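Local coordinates for KLLA0F20702p (PDB 5Y5A), which is a yeast Est1 protein that probably helps recruit telomerase to telomeres by binding the telomere protein Cdc13, at residues K356-I361 with F420-M425. Residues are numbered along the deposited sequence; the frame is centred on the assembly and turned at random.
Sequences KNISMI and FQYLAM
Ile358 reaches between Gln421, Tyr422 and Met425, a worked example of how one branched side chain can join two near-parallel helices in an all-helical fold, consistent with a TPR-like architecture. The contact falls in the Est1 DNA/RNA-binding family region, a family of the TPR clan; here the long helix 339-379 meets the start of helix 421-433, the segment axes 10.5 Å apart and inclined at 27°. No direct hydrogen bond crosses, so the grip is mainly apolar. With CG1 of Ile358 anti to the backbone N (chi1 -166°), the longer branch runs out to the tyrosine: CG1 makes an off-centre CH-pi contact, 4.2 Å from the centroid of the Tyr422 ring, and CD1 comes to 3.5 Å from CE1 of the same ring. CD1 of Ile358 also meets the methyl CE of Met425 at 3.8 Å. CG1 of Ile358 rests on CB of Gln421 as well, and CG2 of Ile358 lies beside the amide, 3.9 Å from OE1 of Gln421. Farther along, Ile361 touches the Met425 sulfur. Helix 385-410 packs against this cluster, Val409 on Ile358 and Tyr422, Leu405 on Ile361 and Met425. At the exposed Ser359 the two polar side chains are linked through one water: it accepts from NE2 of Gln421 at 3.0 Å and is hydrogen-bonded to OG of Ser359 at 3.1 Å.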
loop_
_atom_site.group_PDB
_atom_site.type_symbol
_atom_site.label_atom_id
_atom_site.label_comp_id
_atom_site.label_asym_id
_atom_site.label_seq_id
_atom_site.Cartn_x
_atom_site.Cartn_y
_atom_site.Cartn_z
ATOM N N LYS A 356 -15.663 -7.326 14.093
ATOM C CA LYS A 356 -16.196 -6.849 12.821
ATOM C C LYS A 356 -15.274 -5.846 12.116
ATOM O O LYS A 356 -15.541 -5.428 10.987
ATOM C CB LYS A 356 -17.568 -6.221 13.043
ATOM C CG LYS A 356 -18.652 -7.200 13.507
ATOM C CD LYS A 356 -19.970 -6.473 13.723
ATOM C CE LYS A 356 -20.965 -7.330 14.505
ATOM N NZ LYS A 356 -22.318 -6.705 14.560
ATOM N N ASN A 357 -14.185 -5.463 12.774
ATOM C CA ASN A 357 -13.346 -4.397 12.245
ATOM C C ASN A 357 -11.887 -4.804 12.080
ATOM O O ASN A 357 -11.030 -3.955 11.898
ATOM C CB ASN A 357 -13.453 -3.164 13.149
ATOM C CG ASN A 357 -14.880 -2.623 13.233
ATOM O OD1 ASN A 357 -15.396 -2.074 12.261
ATOM N ND2 ASN A 357 -15.526 -2.787 14.393
ATOM N N ILE A 358 -11.614 -6.108 12.109
ATOM C CA ILE A 358 -10.240 -6.604 12.133
ATOM C C ILE A 358 -9.448 -6.180 10.892
ATOM O O ILE A 358 -8.240 -5.979 10.961
ATOM C CB ILE A 358 -10.207 -8.151 12.272
ATOM C CG1 ILE A 358 -8.813 -8.639 12.642
ATOM C CG2 ILE A 358 -10.695 -8.831 11.002
ATOM C CD1 ILE A 358 -8.296 -8.120 13.971
ATOM N N SER A 359 -10.134 -6.003 9.770
ATOM C CA SER A 359 -9.460 -5.631 8.539
ATOM C C SER A 359 -8.836 -4.236 8.652
ATOM O O SER A 359 -7.756 -3.989 8.118
ATOM C CB SER A 359 -10.431 -5.686 7.365
ATOM O OG SER A 359 -9.846 -5.116 6.210
ATOM N N MET A 360 -9.514 -3.336 9.358
ATOM C CA MET A 360 -8.997 -1.987 9.577
ATOM C C MET A 360 -7.874 -2.016 10.618
ATOM O O MET A 360 -6.936 -1.207 10.575
ATOM C CB MET A 360 -10.131 -1.036 10.014
ATOM C CG MET A 360 -9.677 0.414 10.235
ATOM S SD MET A 360 -8.956 1.183 8.743
ATOM C CE MET A 360 -10.428 1.258 7.731
ATOM N N ILE A 361 -7.957 -2.956 11.553
ATOM C CA ILE A 361 -6.918 -3.066 12.575
ATOM C C ILE A 361 -5.635 -3.553 11.928
ATOM O O ILE A 361 -4.533 -3.105 12.254
ATOM C CB ILE A 361 -7.349 -4.013 13.716
ATOM C CG1 ILE A 361 -8.450 -3.343 14.551
ATOM C CG2 ILE A 361 -6.156 -4.380 14.582
ATOM C CD1 ILE A 361 -9.183 -4.272 15.495
ATOM N N PHE A 420 -7.841 -14.779 8.348
ATOM C CA PHE A 420 -6.398 -14.885 8.209
ATOM C C PHE A 420 -5.690 -13.817 9.030
ATOM O O PHE A 420 -4.542 -14.008 9.418
ATOM C CB PHE A 420 -5.981 -14.784 6.730
ATOM C CG PHE A 420 -6.053 -13.386 6.162
ATOM C CD1 PHE A 420 -4.957 -12.533 6.233
ATOM C CD2 PHE A 420 -7.211 -12.931 5.546
ATOM C CE1 PHE A 420 -5.020 -11.250 5.718
ATOM C CE2 PHE A 420 -7.284 -11.648 5.028
ATOM C CZ PHE A 420 -6.185 -10.803 5.115
ATOM N N GLN A 421 -6.372 -12.705 9.307
ATOM C CA GLN A 421 -5.684 -11.517 9.835
ATOM C C GLN A 421 -5.016 -11.726 11.189
ATOM O O GLN A 421 -3.982 -11.121 11.476
ATOM C CB GLN A 421 -6.643 -10.332 9.954
ATOM C CG GLN A 421 -7.073 -9.728 8.638
ATOM C CD GLN A 421 -8.377 -10.312 8.140
ATOM O OE1 GLN A 421 -8.871 -11.315 8.669
ATOM N NE2 GLN A 421 -8.948 -9.682 7.119
ATOM N N TYR A 422 -5.616 -12.565 12.023
ATOM C CA TYR A 422 -5.133 -12.740 13.389
ATOM C C TYR A 422 -3.696 -13.245 13.444
ATOM O O TYR A 422 -2.843 -12.603 14.055
ATOM C CB TYR A 422 -6.071 -13.670 14.149
ATOM C CG TYR A 422 -7.403 -13.010 14.372
ATOM C CD1 TYR A 422 -7.502 -11.886 15.185
ATOM C CD2 TYR A 422 -8.548 -13.469 13.745
ATOM C CE1 TYR A 422 -8.704 -11.259 15.393
ATOM C CE2 TYR A 422 -9.771 -12.836 13.944
ATOM C CZ TYR A 422 -9.838 -11.728 14.773
ATOM O OH TYR A 422 -11.039 -11.080 14.995
ATOM N N LEU A 423 -3.412 -14.360 12.780
ATOM C CA LEU A 423 -2.048 -14.882 12.770
ATOM C C LEU A 423 -1.169 -14.162 11.736
ATOM O O LEU A 423 0.051 -14.127 11.870
ATOM C CB LEU A 423 -2.063 -16.390 12.516
ATOM C CG LEU A 423 -2.647 -17.253 13.651
ATOM C CD1 LEU A 423 -2.371 -18.725 13.408
ATOM C CD2 LEU A 423 -2.093 -16.838 15.014
ATOM N N ALA A 424 -1.790 -13.576 10.717
ATOM C CA ALA A 424 -1.049 -12.783 9.728
ATOM C C ALA A 424 -0.388 -11.573 10.373
ATOM O O ALA A 424 0.724 -11.205 10.016
ATOM C CB ALA A 424 -1.963 -12.333 8.599
ATOM N N MET A 425 -1.074 -10.959 11.329
ATOM C CA MET A 425 -0.520 -9.817 12.050
ATOM C C MET A 425 0.714 -10.225 12.851
ATOM O O MET A 425 1.703 -9.494 12.892
ATOM C CB MET A 425 -1.578 -9.188 12.976
ATOM C CG MET A 425 -2.599 -8.319 12.232
ATOM S SD MET A 425 -3.732 -7.389 13.292
ATOM C CE MET A 425 -4.534 -8.710 14.194
HETATM O O HOH W 1 -7.748 -7.333 5.757
#